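Local coordinates for HTH-type transcriptional regulator AscG (PDB 3BRQ), which represses the cryptic asc operon of Escherichia coli as a sequence-specific DNA-binding transcription factor of the LacI family, at residues S37-H42 with E257-I262; I142-G147 with A159-A164; I263-F268 with P277-S282. All coordinates share one frame; numbering follows the deposited sequence.

Contact 1 of 3, residues S37-H42 with E257-I262; sequences SELLFH and EMIQEI
Ile259 projects from helix 255-270 into the groove between Leu39 and His42, one turn apart on helix 36-49; both its branches find Leu39, and CG2 reaches His42 as well. CG1 lies against Leu39 CB at 3.7 Å, and CD1 folds back over the same atom, also 3.7 Å from Leu39 CB. The other branch turns to the backbone: Ile259 CG2 stands 3.5 Å from Leu39 O and 3.7 Å from His42 C, so a methyl group rests directly on the main chain of the facing helix. With chi1 at -69°, CG1 is anti to the carbonyl carbon and CG2 anti to the backbone N, which spreads the two branches along that groove. The backbones come close accordingly, Leu39 CA and Ile259 CA being 6.1 Å apart, while the Leu39 and Ile259 side chains cross at roughly a right angle.

His42 takes part through its aliphatic base, with CB 3.8 Å from Ile259 CG2. Its imidazole is engaged elsewhere: Phe41 CD2 sits 3.9 Å above the centre of one face. Beneath the pair, Leu39 and Ile259 both touch Leu107 of strand 104-107, which places the two helices side by side on one face of the parallel sheet of the N-terminal subdomain. The far side of helix 36-49 meets the second subunit, where Phe41 packs against His32 and Leu40 against Phe36 of that chain.

No hydrogen bond joins the two segments; a weak hydrogen bond links Glu38 OE2 and Thr256 OG1, just before 257-262. The contact between these turns therefore rests on dispersion and shape complementarity, with a branched aliphatic side chain fitted against a helix backbone, and has little directional bonding to fix its orientation.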
loop_
_atom_site.group_PDB
_atom_site.type_symbol
_atom_site.label_atom_id
_atom_site.label_comp_id
_atom_site.label_asym_id
_atom_site.label_seq_id
_atom_site.Cartn_x
_atom_site.Cartn_y
_atom_site.Cartn_z
ATOM N N SER B 37 -5.540 -0.705 0.451
ATOM C CA SER B 37 -5.636 -1.858 -0.455
ATOM C C SER B 37 -6.287 -3.038 0.297
ATOM O O SER B 37 -7.088 -3.777 -0.292
ATOM C CB SER B 37 -4.286 -2.221 -1.028
ATOM O OG SER B 37 -3.509 -2.719 0.013
ATOM N N GLU B 38 -5.992 -3.148 1.596
ATOM C CA GLU B 38 -6.662 -4.108 2.474
ATOM C C GLU B 38 -8.161 -3.864 2.546
ATOM O O GLU B 38 -8.944 -4.803 2.369
ATOM C CB GLU B 38 -6.088 -4.075 3.880
ATOM C CG GLU B 38 -5.972 -5.467 4.514
ATOM C CD GLU B 38 -5.905 -5.420 6.048
ATOM O OE1 GLU B 38 -5.372 -4.416 6.604
ATOM O OE2 GLU B 38 -6.393 -6.377 6.707
ATOM N N LEU B 39 -8.574 -2.609 2.764
ATOM C CA LEU B 39 -9.990 -2.337 2.868
ATOM C C LEU B 39 -10.682 -2.625 1.537
ATOM O O LEU B 39 -11.772 -3.172 1.514
ATOM C CB LEU B 39 -10.282 -0.901 3.405
ATOM C CG LEU B 39 -10.468 0.362 2.570
ATOM C CD1 LEU B 39 -11.833 0.452 1.927
ATOM C CD2 LEU B 39 -10.327 1.605 3.498
ATOM N N LEU B 40 -10.023 -2.290 0.427
ATOM C CA LEU B 40 -10.636 -2.456 -0.891
ATOM C C LEU B 40 -10.760 -3.939 -1.214
ATOM O O LEU B 40 -11.741 -4.390 -1.794
ATOM C CB LEU B 40 -9.814 -1.743 -1.971
ATOM C CG LEU B 40 -10.371 -1.662 -3.399
ATOM C CD1 LEU B 40 -11.767 -1.009 -3.455
ATOM C CD2 LEU B 40 -9.432 -0.916 -4.312
ATOM N N PHE B 41 -9.748 -4.681 -0.817
ATOM C CA PHE B 41 -9.712 -6.119 -1.063
ATOM C C PHE B 41 -10.881 -6.798 -0.379
ATOM O O PHE B 41 -11.575 -7.612 -0.987
ATOM C CB PHE B 41 -8.405 -6.733 -0.568
ATOM C CG PHE B 41 -8.375 -8.241 -0.711
ATOM C CD1 PHE B 41 -8.453 -8.823 -1.971
ATOM C CD2 PHE B 41 -8.344 -9.060 0.415
ATOM C CE1 PHE B 41 -8.462 -10.231 -2.138
ATOM C CE2 PHE B 41 -8.369 -10.465 0.279
ATOM C CZ PHE B 41 -8.414 -11.054 -1.025
ATOM N N HIS B 42 -11.120 -6.449 0.887
ATOM C CA HIS B 42 -12.199 -7.090 1.623
ATOM C C HIS B 42 -13.572 -6.578 1.229
ATOM O O HIS B 42 -14.521 -7.346 1.210
ATOM C CB HIS B 42 -11.986 -7.005 3.134
ATOM C CG HIS B 42 -10.795 -7.772 3.604
ATOM N ND1 HIS B 42 -10.776 -9.148 3.659
ATOM C CD2 HIS B 42 -9.575 -7.359 4.019
ATOM C CE1 HIS B 42 -9.592 -9.551 4.090
ATOM N NE2 HIS B 42 -8.846 -8.483 4.315
ATOM N N GLU B 257 -12.255 -6.981 9.868
ATOM C CA GLU B 257 -13.496 -6.941 10.629
ATOM C C GLU B 257 -14.283 -5.708 10.326
ATOM O O GLU B 257 -15.511 -5.769 10.174
ATOM C CB GLU B 257 -13.219 -6.992 12.134
ATOM C CG GLU B 257 -12.674 -8.331 12.641
ATOM C CD GLU B 257 -11.154 -8.542 12.437
ATOM O OE1 GLU B 257 -10.409 -7.635 11.961
ATOM O OE2 GLU B 257 -10.702 -9.665 12.778
HETATM N N MSE B 258 -13.600 -4.566 10.279
HETATM C CA MSE B 258 -14.307 -3.304 10.108
HETATM C C MSE B 258 -15.001 -3.235 8.744
HETATM O O MSE B 258 -16.101 -2.694 8.645
HETATM C CB MSE B 258 -13.341 -2.123 10.253
HETATM C CG MSE B 258 -13.188 -1.672 11.721
HETATM SE SE MSE B 258 -11.740 -0.423 11.865
HETATM C CE MSE B 258 -12.775 1.096 11.450
ATOM N N ILE B 259 -14.346 -3.796 7.724
ATOM C CA ILE B 259 -14.813 -3.731 6.330
ATOM C C ILE B 259 -15.983 -4.673 6.111
ATOM O O ILE B 259 -16.953 -4.338 5.415
ATOM C CB ILE B 259 -13.663 -4.007 5.327
ATOM C CG1 ILE B 259 -12.696 -2.837 5.363
ATOM C CG2 ILE B 259 -14.156 -4.000 3.885
ATOM C CD1 ILE B 259 -13.452 -1.447 5.299
ATOM N N GLN B 260 -15.885 -5.839 6.738
ATOM C CA GLN B 260 -16.917 -6.850 6.666
ATOM C C GLN B 260 -18.159 -6.360 7.385
ATOM O O GLN B 260 -19.281 -6.613 6.925
ATOM C CB GLN B 260 -16.430 -8.143 7.278
ATOM C CG GLN B 260 -15.365 -8.864 6.443
ATOM C CD GLN B 260 -14.816 -10.088 7.162
ATOM O OE1 GLN B 260 -15.144 -10.332 8.322
ATOM N NE2 GLN B 260 -13.965 -10.871 6.470
ATOM N N GLU B 261 -17.976 -5.640 8.481
ATOM C CA GLU B 261 -19.114 -4.983 9.138
ATOM C C GLU B 261 -19.830 -3.958 8.271
ATOM O O GLU B 261 -21.011 -4.084 8.017
ATOM C CB GLU B 261 -18.694 -4.288 10.421
ATOM C CG GLU B 261 -19.875 -3.788 11.197
ATOM C CD GLU B 261 -20.583 -4.915 11.948
ATOM O OE1 GLU B 261 -20.281 -6.127 11.733
ATOM O OE2 GLU B 261 -21.427 -4.574 12.783
ATOM N N ILE B 262 -19.138 -2.889 7.872
ATOM C CA ILE B 262 -19.778 -1.863 7.031
ATOM C C ILE B 262 -20.286 -2.398 5.687
ATOM O O ILE B 262 -21.376 -2.066 5.257
ATOM C CB ILE B 262 -18.817 -0.631 6.828
ATOM C CG1 ILE B 262 -19.644 0.630 6.459
ATOM C CG2 ILE B 262 -17.699 -0.974 5.829
ATOM C CD1 ILE B 262 -18.795 1.894 6.526
#

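Contact 2 of 3, residues I142-G147 with A159-A164; sequences IAFLTG and AGYKDA
Tyr161 lays its ring over Phe144, with CB of Phe144 only 3.6 Å from the centroid of the tyrosine ring and almost on its normal. The rings themselves form an offset stack, with centroids 4.7 Å apart and planes at 25°, and the closest atoms, Phe144 CD1 and Tyr161 CG, are separated by 3.5 Å. Reciprocally, Tyr161 CB sits over a face of the Phe144 ring. Both side chains hold CG anti to the backbone N (chi1 169° for Tyr161), which lets them run alongside each other, pointing opposite ways.

Beyond the stack the phenol reaches the strand backbone: Tyr161 OH donates to Ile142 O at 2.6 Å; the angle at Ile142 O is 158°, with the donor slightly out of the carbonyl plane. Ile142 CG2 lies 4.0 Å from Tyr161 CE1. An alanine in place of Tyr161 lacks both ring and hydroxyl, which would probably leave Ile142 O without this donor and open a gap over the Phe144 ring.

Strand 142-145 and helix 152-167 run nearly antiparallel, their local axes 10.1 Å apart. This is the strand-helix half of a beta-alpha-beta unit completed by strand 177-178, as expected for the Rossmann-like C-terminal subdomain of the periplasmic binding protein fold.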
loop_
_atom_site.group_PDB
_atom_site.type_symbol
_atom_site.label_atom_id
_atom_site.label_comp_id
_atom_site.label_asym_id
_atom_site.label_seq_id
_atom_site.Cartn_x
_atom_site.Cartn_y
_atom_site.Cartn_z
ATOM N N ILE B 142 8.408 10.530 26.787
ATOM C CA ILE B 142 7.985 9.830 25.592
ATOM C C ILE B 142 7.862 10.852 24.449
ATOM O O ILE B 142 7.123 11.833 24.598
ATOM C CB ILE B 142 6.589 9.110 25.823
ATOM C CG1 ILE B 142 6.646 8.171 27.052
ATOM C CG2 ILE B 142 6.151 8.421 24.556
ATOM C CD1 ILE B 142 5.271 7.567 27.492
ATOM N N ALA B 143 8.585 10.612 23.353
ATOM C CA ALA B 143 8.443 11.383 22.111
ATOM C C ALA B 143 7.242 10.935 21.263
ATOM O O ALA B 143 6.788 9.808 21.364
ATOM C CB ALA B 143 9.746 11.318 21.297
ATOM N N PHE B 144 6.710 11.815 20.433
ATOM C CA PHE B 144 5.595 11.493 19.600
ATOM C C PHE B 144 5.804 12.117 18.200
ATOM O O PHE B 144 6.070 13.313 18.059
ATOM C CB PHE B 144 4.282 12.004 20.208
ATOM C CG PHE B 144 3.057 11.470 19.535
ATOM C CD1 PHE B 144 2.497 10.212 19.918
ATOM C CD2 PHE B 144 2.426 12.219 18.523
ATOM C CE1 PHE B 144 1.326 9.724 19.267
ATOM C CE2 PHE B 144 1.249 11.752 17.898
ATOM C CZ PHE B 144 0.681 10.506 18.287
ATOM N N LEU B 145 5.741 11.250 17.185
ATOM C CA LEU B 145 5.697 11.664 15.795
ATOM C C LEU B 145 4.280 11.660 15.204
ATOM O O LEU B 145 3.660 10.608 15.036
ATOM C CB LEU B 145 6.566 10.730 14.950
ATOM C CG LEU B 145 8.040 11.032 14.659
ATOM C CD1 LEU B 145 8.741 11.456 15.879
ATOM C CD2 LEU B 145 8.720 9.783 14.053
ATOM N N THR B 146 3.787 12.838 14.849
ATOM C CA THR B 146 2.451 12.953 14.262
ATOM C C THR B 146 2.389 12.631 12.796
ATOM O O THR B 146 3.408 12.584 12.092
ATOM C CB THR B 146 1.826 14.390 14.500
ATOM O OG1 THR B 146 2.282 15.295 13.478
ATOM C CG2 THR B 146 2.325 14.927 15.811
ATOM N N GLY B 147 1.187 12.332 12.333
ATOM C CA GLY B 147 0.935 12.275 10.888
ATOM C C GLY B 147 0.533 13.639 10.398
ATOM O O GLY B 147 0.619 14.635 11.174
ATOM N N ALA B 159 -4.094 13.260 20.185
ATOM C CA ALA B 159 -4.960 13.569 21.363
ATOM C C ALA B 159 -4.822 12.448 22.421
ATOM O O ALA B 159 -4.771 12.723 23.596
ATOM C CB ALA B 159 -6.407 13.683 20.901
ATOM N N GLY B 160 -4.676 11.188 21.971
ATOM C CA GLY B 160 -4.564 10.056 22.893
ATOM C C GLY B 160 -3.221 10.053 23.603
ATOM O O GLY B 160 -3.135 9.692 24.756
ATOM N N TYR B 161 -2.148 10.395 22.887
ATOM C CA TYR B 161 -0.885 10.706 23.527
ATOM C C TYR B 161 -1.008 11.807 24.622
ATOM O O TYR B 161 -0.545 11.594 25.729
ATOM C CB TYR B 161 0.132 11.086 22.452
ATOM C CG TYR B 161 1.428 11.693 22.959
ATOM C CD1 TYR B 161 2.446 10.883 23.491
ATOM C CD2 TYR B 161 1.647 13.067 22.887
ATOM C CE1 TYR B 161 3.664 11.447 23.937
ATOM C CE2 TYR B 161 2.866 13.638 23.314
ATOM C CZ TYR B 161 3.846 12.833 23.855
ATOM O OH TYR B 161 5.046 13.380 24.272
ATOM N N LYS B 162 -1.524 12.984 24.318
ATOM C CA LYS B 162 -1.574 14.056 25.336
ATOM C C LYS B 162 -2.438 13.609 26.520
ATOM O O LYS B 162 -2.091 13.872 27.689
ATOM C CB LYS B 162 -2.165 15.345 24.739
ATOM C CG LYS B 162 -1.288 15.919 23.586
ATOM C CD LYS B 162 -1.956 17.109 22.928
ATOM C CE LYS B 162 -0.961 18.033 22.202
ATOM N NZ LYS B 162 -1.745 19.004 21.336
ATOM N N ASP B 163 -3.550 12.926 26.233
ATOM C CA ASP B 163 -4.447 12.457 27.350
ATOM C C ASP B 163 -3.763 11.439 28.267
ATOM O O ASP B 163 -3.930 11.509 29.477
ATOM C CB ASP B 163 -5.773 11.910 26.808
ATOM C CG ASP B 163 -6.885 11.757 27.914
ATOM O OD1 ASP B 163 -6.949 12.536 28.912
ATOM O OD2 ASP B 163 -7.731 10.856 27.738
ATOM N N ALA B 164 -3.031 10.479 27.694
ATOM C CA ALA B 164 -2.257 9.504 28.462
ATOM C C ALA B 164 -1.200 10.147 29.360
ATOM O O ALA B 164 -1.118 9.800 30.554
ATOM C CB ALA B 164 -1.623 8.418 27.531
#

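Contact 3 of 3, residues I263-F268 with P277-S282; sequences IGRLIF and PPKTFS
Pro277 comes first, its O 3.3 Å from NH2 of Arg265, the residue of 263-268 that meets this loop, and oblique to the guanidinium. Pro278 follows at the edge of that group, its CA 3.4 Å from Arg265 NH2, so the arginine end lies alongside the proline backbone. At Lys279 the amide N is 2.8 Å from Arg265 NH2, but both are donors and no hydrogen bond can be read from this proximity. Lys279 CB stays 3.9 Å from Arg265 NH2 while the rest of the extended lysine chain turns from the helix segment. The clear polar partner of the guanidinium is Glu261, one turn earlier on the same helix, whose OE2 forms a salt bridge with NH2. The nearest CA atoms, of Arg265 and Pro278, are 10.2 Å apart, and Arg265 covers this distance with its chain extended from CG to NE (chi2 -159°, chi3 -157°).

Further along, Thr280 touches Trp120, and Phe281 returns to the helix, packing on Met258. Segment 277-282 thus leaves the flank of helix 255-270, which packs on strands 21-27 and 104-107, and leads to strand 284-286 of the other sheet, probably as one of the crossovers between subdomains.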
loop_
_atom_site.group_PDB
_atom_site.type_symbol
_atom_site.label_atom_id
_atom_site.label_comp_id
_atom_site.label_asym_id
_atom_site.label_seq_id
_atom_site.Cartn_x
_atom_site.Cartn_y
_atom_site.Cartn_z
ATOM N N ILE B 263 -19.524 -3.242 4.994
ATOM C CA ILE B 263 -20.048 -3.726 3.719
ATOM C C ILE B 263 -21.190 -4.700 3.965
ATOM O O ILE B 263 -22.204 -4.677 3.266
ATOM C CB ILE B 263 -18.953 -4.388 2.849
ATOM C CG1 ILE B 263 -17.856 -3.382 2.423
ATOM C CG2 ILE B 263 -19.572 -5.105 1.648
ATOM C CD1 ILE B 263 -18.301 -2.081 1.762
ATOM N N GLY B 264 -21.033 -5.564 4.972
ATOM C CA GLY B 264 -22.084 -6.543 5.298
ATOM C C GLY B 264 -23.392 -5.840 5.671
ATOM O O GLY B 264 -24.473 -6.216 5.177
ATOM N N ARG B 265 -23.290 -4.811 6.513
ATOM C CA ARG B 265 -24.456 -3.994 6.830
ATOM C C ARG B 265 -25.090 -3.294 5.640
ATOM O O ARG B 265 -26.313 -3.248 5.547
ATOM C CB ARG B 265 -24.145 -2.992 7.937
ATOM C CG ARG B 265 -23.929 -3.678 9.288
ATOM C CD ARG B 265 -24.150 -2.685 10.408
ATOM N NE ARG B 265 -23.487 -3.040 11.675
ATOM C CZ ARG B 265 -23.321 -2.184 12.700
ATOM N NH1 ARG B 265 -23.757 -0.918 12.604
ATOM N NH2 ARG B 265 -22.703 -2.576 13.821
ATOM N N LEU B 266 -24.288 -2.735 4.725
ATOM C CA LEU B 266 -24.864 -2.062 3.540
ATOM C C LEU B 266 -25.639 -3.042 2.696
ATOM O O LEU B 266 -26.736 -2.724 2.254
ATOM C CB LEU B 266 -23.786 -1.347 2.694
ATOM C CG LEU B 266 -23.217 -0.039 3.250
ATOM C CD1 LEU B 266 -21.933 0.417 2.450
ATOM C CD2 LEU B 266 -24.283 1.065 3.279
ATOM N N ILE B 267 -25.082 -4.246 2.485
ATOM C CA ILE B 267 -25.780 -5.287 1.746
ATOM C C ILE B 267 -27.012 -5.778 2.517
ATOM O O ILE B 267 -28.062 -5.995 1.924
ATOM C CB ILE B 267 -24.844 -6.484 1.427
ATOM C CG1 ILE B 267 -23.759 -6.044 0.437
ATOM C CG2 ILE B 267 -25.645 -7.688 0.875
ATOM C CD1 ILE B 267 -22.601 -7.079 0.290
ATOM N N PHE B 268 -26.889 -5.941 3.833
ATOM C CA PHE B 268 -28.076 -6.175 4.678
ATOM C C PHE B 268 -29.205 -5.177 4.354
ATOM O O PHE B 268 -30.347 -5.596 4.102
ATOM C CB PHE B 268 -27.712 -6.177 6.187
ATOM C CG PHE B 268 -28.850 -6.626 7.102
ATOM C CD1 PHE B 268 -29.692 -7.674 6.738
ATOM C CD2 PHE B 268 -29.092 -5.962 8.306
ATOM C CE1 PHE B 268 -30.766 -8.091 7.575
ATOM C CE2 PHE B 268 -30.152 -6.365 9.153
ATOM C CZ PHE B 268 -30.981 -7.440 8.780
ATOM N N PRO B 277 -27.529 -0.839 16.129
ATOM C CA PRO B 277 -26.421 -0.158 16.799
ATOM C C PRO B 277 -25.048 -0.707 16.429
ATOM O O PRO B 277 -24.928 -1.905 16.126
ATOM C CB PRO B 277 -26.696 -0.421 18.277
ATOM C CG PRO B 277 -28.165 -0.598 18.345
ATOM C CD PRO B 277 -28.501 -1.359 17.108
ATOM N N PRO B 278 -24.021 0.175 16.464
ATOM C CA PRO B 278 -22.633 -0.041 16.025
ATOM C C PRO B 278 -21.780 -1.013 16.857
ATOM O O PRO B 278 -21.552 -0.772 18.048
ATOM C CB PRO B 278 -22.026 1.374 16.135
ATOM C CG PRO B 278 -22.818 2.044 17.204
ATOM C CD PRO B 278 -24.212 1.554 16.967
ATOM N N LYS B 279 -21.316 -2.098 16.242
ATOM C CA LYS B 279 -20.127 -2.797 16.750
ATOM C C LYS B 279 -18.982 -1.818 16.574
ATOM O O LYS B 279 -18.599 -1.547 15.439
ATOM C CB LYS B 279 -19.810 -4.044 15.911
ATOM C CG LYS B 279 -20.533 -5.303 16.340
ATOM C CD LYS B 279 -20.012 -6.548 15.610
ATOM C CE LYS B 279 -20.671 -7.807 16.185
ATOM N NZ LYS B 279 -20.605 -8.964 15.244
ATOM N N THR B 280 -18.479 -1.236 17.660
ATOM C CA THR B 280 -17.301 -0.364 17.562
ATOM C C THR B 280 -16.005 -1.163 17.789
ATOM O O THR B 280 -16.019 -2.287 18.317
ATOM C CB THR B 280 -17.323 0.843 18.536
ATOM O OG1 THR B 280 -17.275 0.352 19.880
ATOM C CG2 THR B 280 -18.572 1.728 18.331
ATOM N N PHE B 281 -14.898 -0.543 17.398
ATOM C CA PHE B 281 -13.639 -1.252 17.194
ATOM C C PHE B 281 -12.499 -0.547 17.933
ATOM O O PHE B 281 -12.636 0.611 18.366
ATOM C CB PHE B 281 -13.362 -1.394 15.692
ATOM C CG PHE B 281 -14.367 -2.265 14.977
ATOM C CD1 PHE B 281 -14.140 -3.619 14.810
ATOM C CD2 PHE B 281 -15.574 -1.738 14.510
ATOM C CE1 PHE B 281 -15.082 -4.444 14.159
ATOM C CE2 PHE B 281 -16.524 -2.567 13.848
ATOM C CZ PHE B 281 -16.262 -3.920 13.679
ATOM N N SER B 282 -11.409 -1.287 18.125
ATOM C CA SER B 282 -10.211 -0.823 18.821
ATOM C C SER B 282 -9.063 -1.689 18.329
ATOM O O SER B 282 -9.244 -2.868 18.011
ATOM C CB SER B 282 -10.365 -0.983 20.349
ATOM O OG SER B 282 -10.859 -2.294 20.674
#

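Contacts 1 and 2 are buried, whereas contact 3 lies at the surface. Contacts 1 and 3 share helix 255-270: one uses its face toward helix 36-49, the other its flank toward the loop 277-282, and they touch where Met258 CG meets Phe281 CG at 3.5 Å. Contact 2 stands apart in the second subdomain, its centre about 27 Å from that of contact 1 and 29 Å from that of contact 3. The chemistry follows these places: aliphatic packing between helices in contact 1, aromatic stacking with a buried hydroxyl bond between helix and strand in contact 2, and a long charged side chain against loop backbone in contact 3.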